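Local coordinates for lipoprotein (Colwellia psychrerythraea, PDB 3O0Y) that is of unknown function but, as a putative lipoprotein of the DUF885 family in the MA peptidase clan, may be related to metallopeptidases, at residues Gln523-Ser526 with Tyr527-Gln531; Val540-Ile543 with Glu544-Ala548; Leu194-Lys197 with Val198-Gln201; Phe430-Lys433 with Thr434-His438. All coordinates share one frame; numbering follows the deposited sequence.

Contact 1: Gln523-Ser526 with Tyr527-Gln531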
ATOM      1  N   GLN A 523      20.835  11.864  -7.748  1.00  9.42           N
ATOM      2  CA  GLN A 523      20.765  12.992  -6.798  1.00  9.36           C
ATOM      3  C   GLN A 523      19.806  12.657  -5.674  1.00  9.69           C
ATOM      4  O   GLN A 523      20.080  12.988  -4.479  1.00  9.79           O
ATOM      5  CB  GLN A 523      20.342  14.303  -7.507  1.00  8.80           C
ATOM      6  CG  GLN A 523      21.387  14.841  -8.449  1.00 12.88           C
ATOM      7  CD  GLN A 523      20.831  15.783  -9.533  1.00 14.43           C
ATOM      8  OE1 GLN A 523      19.647  16.080  -9.578  1.00 11.07           O
ATOM      9  NE2 GLN A 523      21.707  16.297 -10.363  1.00 11.85           N
ATOM     10  N   ALA A 524      18.679  12.016  -6.028  1.00  9.07           N
ATOM     11  CA  ALA A 524      17.683  11.647  -5.022  1.00  9.05           C
ATOM     12  C   ALA A 524      18.275  10.583  -4.073  1.00  9.28           C
ATOM     13  O   ALA A 524      18.123  10.667  -2.838  1.00  9.07           O
ATOM     14  CB  ALA A 524      16.374  11.132  -5.725  1.00  8.07           C
ATOM     15  N   ILE A 525      18.980   9.593  -4.633  1.00 10.36           N
ATOM     16  CA  ILE A 525      19.632   8.564  -3.790  1.00 10.74           C
ATOM     17  C   ILE A 525      20.629   9.216  -2.797  1.00 11.19           C
ATOM     18  O   ILE A 525      20.601   8.942  -1.586  1.00 13.19           O
ATOM     19  CB  ILE A 525      20.388   7.522  -4.664  1.00 11.05           C
ATOM     20  CG1 ILE A 525      19.403   6.665  -5.459  1.00 13.06           C
ATOM     21  CG2 ILE A 525      21.285   6.589  -3.775  1.00 15.27           C
ATOM     22  CD1 ILE A 525      19.968   5.895  -6.562  1.00 11.14           C
ATOM     23  N   SER A 526      21.486  10.078  -3.324  1.00 12.38           N
ATOM     24  CA  SER A 526      22.521  10.738  -2.512  1.00 13.92           C
ATOM     25  C   SER A 526      21.874  11.520  -1.392  1.00 13.14           C
ATOM     26  O   SER A 526      22.245  11.373  -0.228  1.00 13.42           O
ATOM     27  CB  SER A 526      23.352  11.711  -3.354  1.00 16.10           C
ATOM     28  OG  SER A 526      24.108  10.985  -4.306  1.00 27.28           O
ATOM     29  N   TYR A 527      20.826  12.296  -1.715  1.00 11.46           N
ATOM     30  CA  TYR A 527      20.160  13.142  -0.690  1.00 10.59           C
ATOM     31  C   TYR A 527      19.593  12.238   0.406  1.00 10.55           C
ATOM     32  O   TYR A 527      19.755  12.501   1.613  1.00 10.98           O
ATOM     33  CB  TYR A 527      19.052  14.013  -1.353  1.00 12.00           C
ATOM     34  CG  TYR A 527      18.313  14.913  -0.394  1.00 10.88           C
ATOM     35  CD1 TYR A 527      18.887  16.070   0.137  1.00 13.24           C
ATOM     36  CD2 TYR A 527      17.097  14.505   0.166  1.00 10.64           C
ATOM     37  CE1 TYR A 527      18.172  16.896   1.033  1.00 13.52           C
ATOM     38  CE2 TYR A 527      16.492  15.234   1.138  1.00  9.88           C
ATOM     39  CZ  TYR A 527      16.985  16.417   1.555  1.00  9.71           C
ATOM     40  OH  TYR A 527      16.276  17.124   2.480  1.00  9.77           O
ATOM     41  N   MET A 528      18.805  11.238  -0.013  1.00 10.92           N
ATOM     42  CA  MET A 528      18.111  10.413   0.967  1.00 11.19           C
ATOM     43  C   MET A 528      19.119   9.644   1.869  1.00 12.12           C
ATOM     44  O   MET A 528      18.909   9.497   3.103  1.00 11.47           O
ATOM     45  CB  MET A 528      17.112   9.442   0.302  1.00 10.63           C
ATOM     46  CG  MET A 528      16.438   8.449   1.237  1.00 10.13           C
ATOM     47  SD  MET A 528      14.952   7.557   0.401  1.00  5.41           S
ATOM     48  CE  MET A 528      13.664   8.388   0.995  1.00 15.98           C
ATOM     49  N   SER A 529      20.160   9.111   1.261  1.00 13.14           N
ATOM     50  CA  SER A 529      21.200   8.443   2.031  1.00 16.75           C
ATOM     51  C   SER A 529      21.813   9.360   3.092  1.00 15.58           C
ATOM     52  O   SER A 529      21.831   8.996   4.307  1.00 20.25           O
ATOM     53  CB  SER A 529      22.337   8.001   1.094  1.00 17.84           C
ATOM     54  OG  SER A 529      21.865   6.926   0.415  1.00 21.42           O
ATOM     55  N   GLU A 530      22.240  10.529   2.641  1.00 16.58           N
ATOM     56  CA  GLU A 530      22.914  11.510   3.510  1.00 18.55           C
ATOM     57  C   GLU A 530      22.015  11.998   4.639  1.00 16.85           C
ATOM     58  O   GLU A 530      22.500  12.162   5.749  1.00 17.79           O
ATOM     59  CB  GLU A 530      23.393  12.730   2.766  1.00 20.24           C
ATOM     60  CG  GLU A 530      24.556  12.454   1.842  1.00 30.61           C
ATOM     61  CD  GLU A 530      24.823  13.599   0.874  1.00 40.18           C
ATOM     62  OE1 GLU A 530      24.310  14.721   1.127  1.00 49.16           O
ATOM     63  OE2 GLU A 530      25.557  13.374  -0.129  1.00 46.37           O
ATOM     64  N   GLN A 531      20.715  12.165   4.369  1.00 13.78           N
ATOM     65  CA  GLN A 531      19.862  12.773   5.353  1.00 13.40           C
ATOM     66  C   GLN A 531      19.424  11.720   6.382  1.00 14.74           C
ATOM     67  O   GLN A 531      19.250  12.045   7.571  1.00 17.45           O
ATOM     68  CB  GLN A 531      18.625  13.430   4.680  1.00 13.10           C
ATOM     69  CG  GLN A 531      18.911  14.675   3.917  1.00 16.07           C
ATOM     70  CD  GLN A 531      19.611  15.762   4.695  1.00 20.06           C
ATOM     71  OE1 GLN A 531      19.274  16.056   5.847  1.00 23.14           O
ATOM     72  NE2 GLN A 531      20.633  16.341   4.077  1.00 27.09           N
TER
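Ser529 folds back over Ile525 one turn earlier in helix 521-532, a worked example of how an amphipathic helix handles its two sides. The backbone bonds come first: four successive amides donate to the carbonyl four residues before them, from Tyr527 N to Gln523 O (2.9 Å) through to Glu530 N to Ser526 O (3.0 Å), so the spiral here is regular alpha helix.

Polar side chains add to this on the outer side. With OG anti to its own carbonyl carbon (chi1 -74°), the Ser529 hydroxyl is carried back along the helix to 3.1 Å from Ile525 O, the carbonyl that already takes Ser529 N at 2.9 Å; a second bond there is possible but not settled. Ser526 uses the same kind of rotamer, and its OG bonds to the carbonyl of Glu522. Glu530 likewise leans backward: its CG passes 3.3 Å from Ser526 O, and its extended chain brings OE2 to 4.2 Å from Ser526 CB, a loose contact with carbon.

Apolar contacts occupy the other side. Tyr527 presents one ring face to Gln531 CG, 3.5 Å above the plane and toward the rim, while Trp519 meets the ring edge-to-face. Helix 491-515 packs against both Tyr527 and Met528, and helix 536-548 packs on Ala524, Ile525 and Met528.

The chemistry implies a division of labour, with the Ser526 hydroxyl, and possibly that of Ser529, turned in on main-chain carbonyls on the more exposed side, and carbon and sulfur left to make the helix-to-helix packing.

Contact 2: Val540-Ile543 with Glu544-Ala548; sequences VAEI and ERYMA. With SO4 (sulfate ion), chain D.
Tyr546 lies across the backbone of Glu542, whose carbonyl O sits 3.1 Å above the ring plane, over its centre. The same two residues meet again at their far ends: Tyr546 OH reaches Glu542 OE1 at 2.7 Å in a weak hydrogen bond, the carboxylate and ring planes standing 65° apart. A bend at chi2 (-74°) curls the glutamate back to make this possible. Glu542 OE1 also lies over one face of the Arg545 guanidinium, 3.8 Å from NH2, so this long salt bridge is one of charges alone. Water 1 supplies the directed link, donating to Glu542 OE2 (2.6 Å) and accepting from Arg545 NH2 (2.9 Å).

At the guanidinium edge, sulfate O4 takes NH2 at 2.7 Å and NH1 more weakly. On the apolar flank, Ile543 CD1 touches Tyr546 CD2 at 3.9 Å.

Farther out, Arg507 pairs with Glu542 OE1, bonds Tyr546 OH and joins Arg504 and Tyr556 on the sulfate, while Arg521 holds Glu544 beside Val540. Gln552 takes Arg545 NH1.

A carboxylate amid arginines is thus likely to stay charged, and Arg545, with Arg504, Arg507 and Tyr556, makes an anion site, filled here by a sulfate probably from the crystallisation liquor.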
ATOM      1  N   VAL A 540      18.205   2.866  -2.884  1.00 12.30           N
ATOM      2  CA  VAL A 540      18.050   2.625  -4.327  1.00 11.86           C
ATOM      3  C   VAL A 540      16.632   2.085  -4.621  1.00 11.40           C
ATOM      4  O   VAL A 540      15.924   2.603  -5.505  1.00 12.51           O
ATOM      5  CB  VAL A 540      19.069   1.637  -4.896  1.00 14.19           C
ATOM      6  CG1 VAL A 540      18.649   1.280  -6.307  1.00 14.56           C
ATOM      7  CG2 VAL A 540      20.475   2.282  -4.946  1.00 17.01           C
ATOM      8  N   ALA A 541      16.178   1.107  -3.827  1.00  9.91           N
ATOM      9  CA  ALA A 541      14.839   0.561  -4.054  1.00 11.81           C
ATOM     10  C   ALA A 541      13.738   1.596  -3.799  1.00 10.52           C
ATOM     11  O   ALA A 541      12.734   1.622  -4.524  1.00  8.42           O
ATOM     12  CB  ALA A 541      14.623  -0.688  -3.222  1.00 13.18           C
ATOM     13  N   GLU A 542      13.905   2.445  -2.778  1.00 10.60           N
ATOM     14  CA  GLU A 542      12.945   3.476  -2.514  1.00 10.79           C
ATOM     15  C   GLU A 542      12.851   4.488  -3.645  1.00  8.92           C
ATOM     16  O   GLU A 542      11.746   4.839  -4.132  1.00  8.03           O
ATOM     17  CB  GLU A 542      13.285   4.194  -1.221  1.00 11.32           C
ATOM     18  CG  GLU A 542      13.202   3.347   0.001  1.00 14.32           C
ATOM     19  CD  GLU A 542      11.811   3.053   0.427  1.00 22.50           C
ATOM     20  OE1 GLU A 542      10.893   3.928   0.316  1.00 18.92           O
ATOM     21  OE2 GLU A 542      11.644   1.911   0.855  1.00 28.00           O
ATOM     22  N   ILE A 543      13.992   5.028  -4.051  1.00  8.67           N
ATOM     23  CA  ILE A 543      13.971   6.039  -5.128  1.00  8.48           C
ATOM     24  C   ILE A 543      13.344   5.440  -6.418  1.00  8.63           C
ATOM     25  O   ILE A 543      12.485   6.057  -7.045  1.00  7.65           O
ATOM     26  CB  ILE A 543      15.411   6.604  -5.424  1.00  8.32           C
ATOM     27  CG1 ILE A 543      15.926   7.364  -4.206  1.00 10.19           C
ATOM     28  CG2 ILE A 543      15.417   7.444  -6.795  1.00 10.24           C
ATOM     29  CD1 ILE A 543      14.961   8.394  -3.568  1.00  9.88           C
ATOM     30  N   GLU A 544      13.662   4.187  -6.759  1.00  8.85           N
ATOM     31  CA  GLU A 544      13.033   3.566  -7.930  1.00  8.06           C
ATOM     32  C   GLU A 544      11.524   3.318  -7.767  1.00  8.43           C
ATOM     33  O   GLU A 544      10.754   3.417  -8.692  1.00  6.60           O
ATOM     34  CB  GLU A 544      13.774   2.299  -8.373  1.00 10.50           C
ATOM     35  CG  GLU A 544      15.270   2.672  -8.783  1.00  8.45           C
ATOM     36  CD  GLU A 544      16.127   1.533  -9.252  1.00 11.46           C
ATOM     37  OE1 GLU A 544      15.587   0.410  -9.407  1.00 14.32           O
ATOM     38  OE2 GLU A 544      17.318   1.780  -9.581  1.00 14.85           O
ATOM     39  N   ARG A 545      11.100   3.017  -6.553  1.00  7.77           N
ATOM     40  CA  ARG A 545       9.683   2.942  -6.212  1.00  7.98           C
ATOM     41  C   ARG A 545       9.026   4.314  -6.500  1.00  6.79           C
ATOM     42  O   ARG A 545       7.958   4.355  -7.120  1.00  7.22           O
ATOM     43  CB  ARG A 545       9.512   2.580  -4.717  1.00  8.47           C
ATOM     44  CG  ARG A 545       8.194   2.951  -4.113  1.00  7.14           C
ATOM     45  CD  ARG A 545       8.175   2.591  -2.619  1.00  9.70           C
ATOM     46  NE  ARG A 545       7.131   3.295  -1.922  1.00  7.50           N
ATOM     47  CZ  ARG A 545       6.837   3.062  -0.658  1.00 10.56           C
ATOM     48  NH1 ARG A 545       5.903   3.762  -0.076  1.00  9.04           N
ATOM     49  NH2 ARG A 545       7.526   2.140   0.007  1.00 11.15           N
ATOM     50  N   TYR A 546       9.631   5.393  -6.034  1.00  8.55           N
ATOM     51  CA  TYR A 546       9.006   6.744  -6.149  1.00  7.68           C
ATOM     52  C   TYR A 546       8.859   7.107  -7.602  1.00  8.05           C
ATOM     53  O   TYR A 546       7.874   7.743  -8.046  1.00  7.32           O
ATOM     54  CB  TYR A 546       9.776   7.827  -5.411  1.00  6.99           C
ATOM     55  CG  TYR A 546      10.015   7.503  -3.942  1.00  5.32           C
ATOM     56  CD1 TYR A 546       9.211   6.651  -3.232  1.00  7.51           C
ATOM     57  CD2 TYR A 546      11.111   8.009  -3.315  1.00  7.83           C
ATOM     58  CE1 TYR A 546       9.522   6.356  -1.906  1.00  8.49           C
ATOM     59  CE2 TYR A 546      11.413   7.709  -1.982  1.00  7.11           C
ATOM     60  CZ  TYR A 546      10.647   6.881  -1.322  1.00  8.20           C
ATOM     61  OH  TYR A 546      11.041   6.590   0.007  1.00  8.25           O
ATOM     62  N   MET A 547       9.837   6.665  -8.374  1.00  7.21           N
ATOM     63  CA  MET A 547       9.841   6.905  -9.841  1.00  7.35           C
ATOM     64  C   MET A 547       8.654   6.184 -10.517  1.00  8.19           C
ATOM     65  O   MET A 547       8.058   6.723 -11.414  1.00  9.15           O
ATOM     66  CB  MET A 547      11.154   6.468 -10.493  1.00  9.65           C
ATOM     67  CG  MET A 547      12.399   7.322 -10.176  1.00 11.18           C
ATOM     68  SD  MET A 547      14.048   6.569 -10.593  1.00  4.87           S
ATOM     69  CE  MET A 547      13.706   6.169 -12.365  1.00  9.19           C
ATOM     70  N   ALA A 548       8.283   5.002 -10.038  1.00  8.92           N
ATOM     71  CA  ALA A 548       7.168   4.188 -10.592  1.00  8.43           C
ATOM     72  C   ALA A 548       5.830   4.621 -10.053  1.00  8.69           C
ATOM     73  O   ALA A 548       4.809   4.357 -10.684  1.00  8.58           O
ATOM     74  CB  ALA A 548       7.378   2.667 -10.241  1.00 10.48           C
TER
HETATM   75  S   SO4 D 610       6.079   2.208   3.827  1.00 22.32           S
HETATM   76  O1  SO4 D 610       6.324   3.391   4.696  1.00 20.64           O
HETATM   77  O2  SO4 D 610       6.304   1.033   4.601  1.00 25.87           O
HETATM   78  O3  SO4 D 610       4.670   2.117   3.373  1.00 24.42           O
HETATM   79  O4  SO4 D 610       6.820   2.320   2.599  1.00 29.62           O
HETATM   80  O   HOH W   1       9.824   0.460  -0.291  1.00 38.27           O

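Contact 3: Leu194-Lys197 with Val198-Gln201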
ATOM      1  N   LEU A 194       5.866   6.019 -21.671  1.00 14.22           N
ATOM      2  CA  LEU A 194       6.538   4.783 -21.280  1.00 15.61           C
ATOM      3  C   LEU A 194       7.515   4.965 -20.158  1.00 13.60           C
ATOM      4  O   LEU A 194       7.904   6.042 -19.869  1.00 13.38           O
ATOM      5  CB  LEU A 194       7.210   4.072 -22.452  1.00 18.48           C
ATOM      6  CG  LEU A 194       8.033   4.763 -23.527  1.00 23.26           C
ATOM      7  CD1 LEU A 194       8.510   6.107 -23.134  1.00 18.65           C
ATOM      8  CD2 LEU A 194       9.127   3.745 -23.983  1.00 21.14           C
ATOM      9  N   PRO A 195       7.905   3.865 -19.535  1.00 14.12           N
ATOM     10  CA  PRO A 195       8.689   4.046 -18.310  1.00 14.07           C
ATOM     11  C   PRO A 195      10.091   4.575 -18.642  1.00 13.44           C
ATOM     12  O   PRO A 195      10.583   4.401 -19.774  1.00 12.53           O
ATOM     13  CB  PRO A 195       8.727   2.631 -17.725  1.00 14.21           C
ATOM     14  CG  PRO A 195       7.593   1.901 -18.414  1.00 16.44           C
ATOM     15  CD  PRO A 195       7.639   2.438 -19.790  1.00 14.02           C
ATOM     16  N   SER A 196      10.765   5.150 -17.651  1.00 11.70           N
ATOM     17  CA  SER A 196      12.173   5.364 -17.722  1.00 11.75           C
ATOM     18  C   SER A 196      12.908   4.048 -17.944  1.00 11.91           C
ATOM     19  O   SER A 196      12.384   2.946 -17.685  1.00 10.76           O
ATOM     20  CB  SER A 196      12.744   6.034 -16.508  1.00 12.36           C
ATOM     21  OG  SER A 196      12.778   5.084 -15.434  1.00 13.41           O
ATOM     22  N   LYS A 197      14.134   4.170 -18.471  1.00 12.36           N
ATOM     23  CA  LYS A 197      14.981   2.983 -18.689  1.00 12.36           C
ATOM     24  C   LYS A 197      15.168   2.173 -17.423  1.00 11.20           C
ATOM     25  O   LYS A 197      15.014   0.967 -17.431  1.00 12.19           O
ATOM     26  CB  LYS A 197      16.350   3.386 -19.250  1.00 13.56           C
ATOM     27  CG  LYS A 197      16.289   3.876 -20.717  1.00 17.35           C
ATOM     28  CD  LYS A 197      17.681   4.228 -21.316  1.00 19.05           C
ATOM     29  CE  LYS A 197      17.595   4.960 -22.679  1.00 19.86           C
ATOM     30  NZ  LYS A 197      16.861   4.179 -23.781  1.00 18.02           N
ATOM     31  N   VAL A 198      15.423   2.859 -16.314  1.00  9.84           N
ATOM     32  CA  VAL A 198      15.602   2.231 -15.015  1.00 11.72           C
ATOM     33  C   VAL A 198      14.360   1.403 -14.609  1.00 12.05           C
ATOM     34  O   VAL A 198      14.495   0.269 -14.073  1.00 12.36           O
ATOM     35  CB  VAL A 198      16.048   3.280 -13.977  1.00 11.27           C
ATOM     36  CG1 VAL A 198      15.838   2.763 -12.515  1.00 13.81           C
ATOM     37  CG2 VAL A 198      17.526   3.675 -14.145  1.00 12.34           C
ATOM     38  N   THR A 199      13.183   1.976 -14.794  1.00 11.76           N
ATOM     39  CA  THR A 199      11.932   1.309 -14.402  1.00 11.46           C
ATOM     40  C   THR A 199      11.707   0.100 -15.291  1.00 11.12           C
ATOM     41  O   THR A 199      11.439  -0.985 -14.795  1.00 13.67           O
ATOM     42  CB  THR A 199      10.721   2.237 -14.504  1.00 10.92           C
ATOM     43  OG1 THR A 199      10.941   3.356 -13.635  1.00 12.65           O
ATOM     44  CG2 THR A 199       9.386   1.510 -14.147  1.00  9.68           C
ATOM     45  N   LEU A 200      11.873   0.271 -16.598  1.00 13.19           N
ATOM     46  CA  LEU A 200      11.745  -0.829 -17.514  1.00 13.48           C
ATOM     47  C   LEU A 200      12.777  -1.949 -17.282  1.00 13.78           C
ATOM     48  O   LEU A 200      12.441  -3.133 -17.393  1.00 11.68           O
ATOM     49  CB  LEU A 200      11.749  -0.308 -18.950  1.00 14.49           C
ATOM     50  CG  LEU A 200      11.078  -1.114 -20.045  1.00 18.36           C
ATOM     51  CD1 LEU A 200       9.639  -1.549 -19.720  1.00 16.27           C
ATOM     52  CD2 LEU A 200      11.100  -0.274 -21.315  1.00 19.48           C
ATOM     53  N   GLN A 201      14.023  -1.592 -16.983  1.00 13.57           N
ATOM     54  CA  GLN A 201      15.067  -2.565 -16.724  1.00 12.71           C
ATOM     55  C   GLN A 201      14.718  -3.339 -15.469  1.00 12.43           C
ATOM     56  O   GLN A 201      14.986  -4.536 -15.386  1.00 13.77           O
ATOM     57  CB  GLN A 201      16.421  -1.883 -16.531  1.00 14.28           C
ATOM     58  CG  GLN A 201      16.994  -1.271 -17.808  1.00 17.95           C
ATOM     59  CD  GLN A 201      18.229  -0.405 -17.590  1.00 25.23           C
ATOM     60  OE1 GLN A 201      18.332   0.365 -16.608  1.00 28.89           O
ATOM     61  NE2 GLN A 201      19.167  -0.497 -18.544  1.00 28.09           N
TER
HETATM   62  O   HOH W   2       9.955   5.495 -14.809  1.00 11.13           O
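From Pro195 to Ser196 the backbone runs extended, Ser196 keeping a psi of 158°, and then turns into helix 197-210, whose first turn closes with Leu200 N on Ser196 O at 2.9 Å and Gln201 N on Lys197 O at 2.8 Å. Ser196 is the N-cap. It is flanked by a hydrophobic staple, in which the residue before the cap, Pro195, meets Leu200 on the first turn through CG and CD1, 4.2 Å apart.

The side chains illustrate how a helix start is finished on both polar and apolar sides. Pro195 also lays CB against Thr199 CG2 at 3.8 Å; with that methyl anti to the threonine's backbone N, it is presented to the proline while OG1 swings toward the cap. Ser196 OG, held between its own N and carbonyl carbon (chi1 74°), comes to 3.1 Å from Thr199 OG1, the methyl and hydroxyl of the threonine so serving different neighbours. Lys197 extends away from the turn, and its NZ bonds to the carbonyls of Leu269 and Ala272, linking the new helix to the chain beyond helix 236-268. That helix also packs on Leu200 through Ser265 and Leu268, while Met547 of helix 536-548 covers the cap.

Gln201 leans back across the turn, its CG only 3.0 Å from Lys197 O. Water 2 bridges the helix start, accepting from Ser196 N at 3.0 Å and lying 2.6 Å from Thr199 OG1.

Contact 4: Phe430-Lys433 with Thr434-His438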
ATOM      1  N   PHE A 430      16.764  -0.926  17.388  1.00  5.85           N
ATOM      2  CA  PHE A 430      16.178   0.421  17.689  1.00  6.74           C
ATOM      3  C   PHE A 430      15.124   0.878  16.681  1.00  8.93           C
ATOM      4  O   PHE A 430      14.507   1.902  16.872  1.00  8.88           O
ATOM      5  CB  PHE A 430      17.271   1.470  17.830  1.00  7.37           C
ATOM      6  CG  PHE A 430      18.198   1.606  16.650  1.00  6.60           C
ATOM      7  CD1 PHE A 430      17.781   2.204  15.485  1.00  9.83           C
ATOM      8  CD2 PHE A 430      19.526   1.200  16.744  1.00  7.28           C
ATOM      9  CE1 PHE A 430      18.612   2.387  14.429  1.00 13.35           C
ATOM     10  CE2 PHE A 430      20.411   1.361  15.657  1.00  7.99           C
ATOM     11  CZ  PHE A 430      19.984   1.958  14.516  1.00 10.11           C
ATOM     12  N   GLY A 431      14.957   0.132  15.580  1.00  7.23           N
ATOM     13  CA  GLY A 431      13.929   0.469  14.601  1.00  7.64           C
ATOM     14  C   GLY A 431      12.675  -0.386  14.603  1.00  7.12           C
ATOM     15  O   GLY A 431      11.691  -0.088  13.900  1.00  7.43           O
ATOM     16  N   LEU A 432      12.685  -1.445  15.403  1.00  6.27           N
ATOM     17  CA  LEU A 432      11.602  -2.404  15.357  1.00  6.39           C
ATOM     18  C   LEU A 432      10.311  -1.978  16.040  1.00  6.30           C
ATOM     19  O   LEU A 432       9.242  -2.377  15.584  1.00  5.29           O
ATOM     20  CB  LEU A 432      12.101  -3.734  15.872  1.00  6.43           C
ATOM     21  CG  LEU A 432      11.199  -4.950  15.753  1.00 12.44           C
ATOM     22  CD1 LEU A 432      10.851  -5.231  14.280  1.00 18.68           C
ATOM     23  CD2 LEU A 432      11.933  -6.251  16.391  1.00 18.20           C
ATOM     24  N   LYS A 433      10.382  -1.259  17.157  1.00  4.89           N
ATOM     25  CA  LYS A 433       9.156  -0.806  17.804  1.00  5.97           C
ATOM     26  C   LYS A 433       8.374   0.071  16.843  1.00  6.15           C
ATOM     27  O   LYS A 433       7.179  -0.189  16.576  1.00  6.17           O
ATOM     28  CB  LYS A 433       9.454  -0.031  19.105  1.00  8.53           C
ATOM     29  CG  LYS A 433       9.651  -0.867  20.315  1.00  9.71           C
ATOM     30  CD  LYS A 433       9.846   0.089  21.557  1.00  9.35           C
ATOM     31  CE  LYS A 433      10.064  -0.618  22.825  1.00 13.92           C
ATOM     32  NZ  LYS A 433      10.430   0.283  23.956  1.00  7.87           N
ATOM     33  N   THR A 434       9.030   1.074  16.219  1.00  6.46           N
ATOM     34  CA  THR A 434       8.253   2.007  15.411  1.00  5.07           C
ATOM     35  C   THR A 434       7.612   1.305  14.223  1.00  6.76           C
ATOM     36  O   THR A 434       6.462   1.581  13.845  1.00  7.12           O
ATOM     37  CB  THR A 434       9.040   3.269  15.040  1.00  6.08           C
ATOM     38  OG1 THR A 434       8.074   4.320  14.786  1.00  5.82           O
ATOM     39  CG2 THR A 434      10.020   3.023  13.860  1.00  7.34           C
ATOM     40  N   LEU A 435       8.353   0.359  13.634  1.00  6.11           N
ATOM     41  CA  LEU A 435       7.822  -0.422  12.490  1.00  5.23           C
ATOM     42  C   LEU A 435       6.606  -1.207  12.944  1.00  7.14           C
ATOM     43  O   LEU A 435       5.593  -1.297  12.237  1.00  7.63           O
ATOM     44  CB  LEU A 435       8.871  -1.317  11.930  1.00  7.63           C
ATOM     45  CG  LEU A 435       8.440  -2.181  10.752  1.00  5.98           C
ATOM     46  CD1 LEU A 435       8.091  -1.204   9.564  1.00 11.93           C
ATOM     47  CD2 LEU A 435       9.553  -3.165  10.389  1.00  6.94           C
ATOM     48  N   THR A 436       6.705  -1.764  14.145  1.00  5.84           N
ATOM     49  CA  THR A 436       5.666  -2.617  14.665  1.00  7.24           C
ATOM     50  C   THR A 436       4.385  -1.819  15.015  1.00  7.10           C
ATOM     51  O   THR A 436       3.223  -2.288  14.781  1.00  6.93           O
ATOM     52  CB  THR A 436       6.182  -3.422  15.846  1.00  7.20           C
ATOM     53  OG1 THR A 436       7.261  -4.280  15.424  1.00  7.87           O
ATOM     54  CG2 THR A 436       5.074  -4.174  16.554  1.00  6.52           C
ATOM     55  N   TYR A 437       4.578  -0.595  15.520  1.00  6.82           N
ATOM     56  CA  TYR A 437       3.440   0.277  15.722  1.00  7.55           C
ATOM     57  C   TYR A 437       2.804   0.731  14.467  1.00  7.48           C
ATOM     58  O   TYR A 437       1.558   0.837  14.370  1.00  8.72           O
ATOM     59  CB  TYR A 437       3.805   1.436  16.656  1.00  6.14           C
ATOM     60  CG  TYR A 437       4.428   1.043  17.985  1.00  6.08           C
ATOM     61  CD1 TYR A 437       4.046  -0.101  18.694  1.00  6.63           C
ATOM     62  CD2 TYR A 437       5.461   1.795  18.535  1.00  5.11           C
ATOM     63  CE1 TYR A 437       4.639  -0.453  19.836  1.00  7.93           C
ATOM     64  CE2 TYR A 437       6.008   1.468  19.713  1.00  6.20           C
ATOM     65  CZ  TYR A 437       5.633   0.342  20.371  1.00  7.24           C
ATOM     66  OH  TYR A 437       6.284  -0.045  21.556  1.00  7.99           O
ATOM     67  N   HIS A 438       3.618   1.005  13.446  1.00  6.80           N
ATOM     68  CA  HIS A 438       3.156   1.413  12.162  1.00  7.95           C
ATOM     69  C   HIS A 438       2.333   0.350  11.451  1.00  5.68           C
ATOM     70  O   HIS A 438       1.223   0.654  10.954  1.00  5.52           O
ATOM     71  CB  HIS A 438       4.373   1.696  11.337  1.00  9.48           C
ATOM     72  CG  HIS A 438       4.082   2.183   9.954  1.00 13.36           C
ATOM     73  ND1 HIS A 438       3.790   1.367   8.907  1.00 20.17           N
ATOM     74  CD2 HIS A 438       3.909   3.451   9.484  1.00 24.19           C
ATOM     75  CE1 HIS A 438       3.683   2.064   7.797  1.00 15.04           C
ATOM     76  NE2 HIS A 438       3.648   3.346   8.126  1.00 28.01           N
TER
HETATM   77  O   HOH W   3      11.639   2.173  17.185  1.00  6.28           O
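Tyr437 sets one face of its ring over the main chain of Lys433, whose O stands 3.2 Å above the plane and is shifted toward the rim. The lysine side chain runs next to the ring and points the same way, with CB 3.8 Å from Tyr437 CE2 and CD 3.6 Å from Tyr437 OH. Its extended methylenes lie along the tyrosine and carry NZ beyond it to a salt bridge with Asp490 and a bond to the carbonyl of Met486. Elsewhere round the tyrosine pack Ala481, Met486 and Tyr487. The other two rings turn to partners elsewhere in the chain: Phe430 meets Phe347 edge-to-face, and His438, which also packs on Glu478, meets His444 at the start of helix 444-452 with the planes at about 75°.

Behind these groups, Leu432 O shows how one carbonyl can take two donors. Thr436 OG1 (2.8 Å) and Thr436 N (3.0 Å) approach it from opposite faces of its plane; the hydroxyl, anti to its own carbonyl carbon at chi1 -62°, is turned back along the helix and is also bonded to Tyr417.

The start of helix 432-439 is looser. Leu435 N reaches Gly431 O weakly at 3.4 Å, and water 3 bridges Phe430 O to Thr434 N, accepting from the amide at 3.0 Å. Thr434 OG1 bonds to Glu478, leaving its methyl near Gly431 O.

The chemistry implies a partly buried turn in which the threonine hydroxyls, a water and the lysine ammonium each meet a defined polar partner.

Following the chain, contact 3 (194-201) comes first, turning the loop after helix 174-190 into helix 197-210. Contact 4 (430-438) starts helix 432-439 far away, about 33 Å from contact 3 between centres. Contacts 1 and 2 then occupy the consecutive helices 521-532 and 536-548. All four are local and in series; none nests or crosses, and none closes a long loop. The ties are spatial: Met528 CE lies 3.3 Å from Tyr546 OH, joining contact 1 to contact 2, and Met547 CE lies 3.4 Å from Ser196 OG, joining contact 2 to contact 3. Helix 536-548 thus bridges its neighbour in sequence and a helix start over 300 residues earlier, while contact 4 touches none of them.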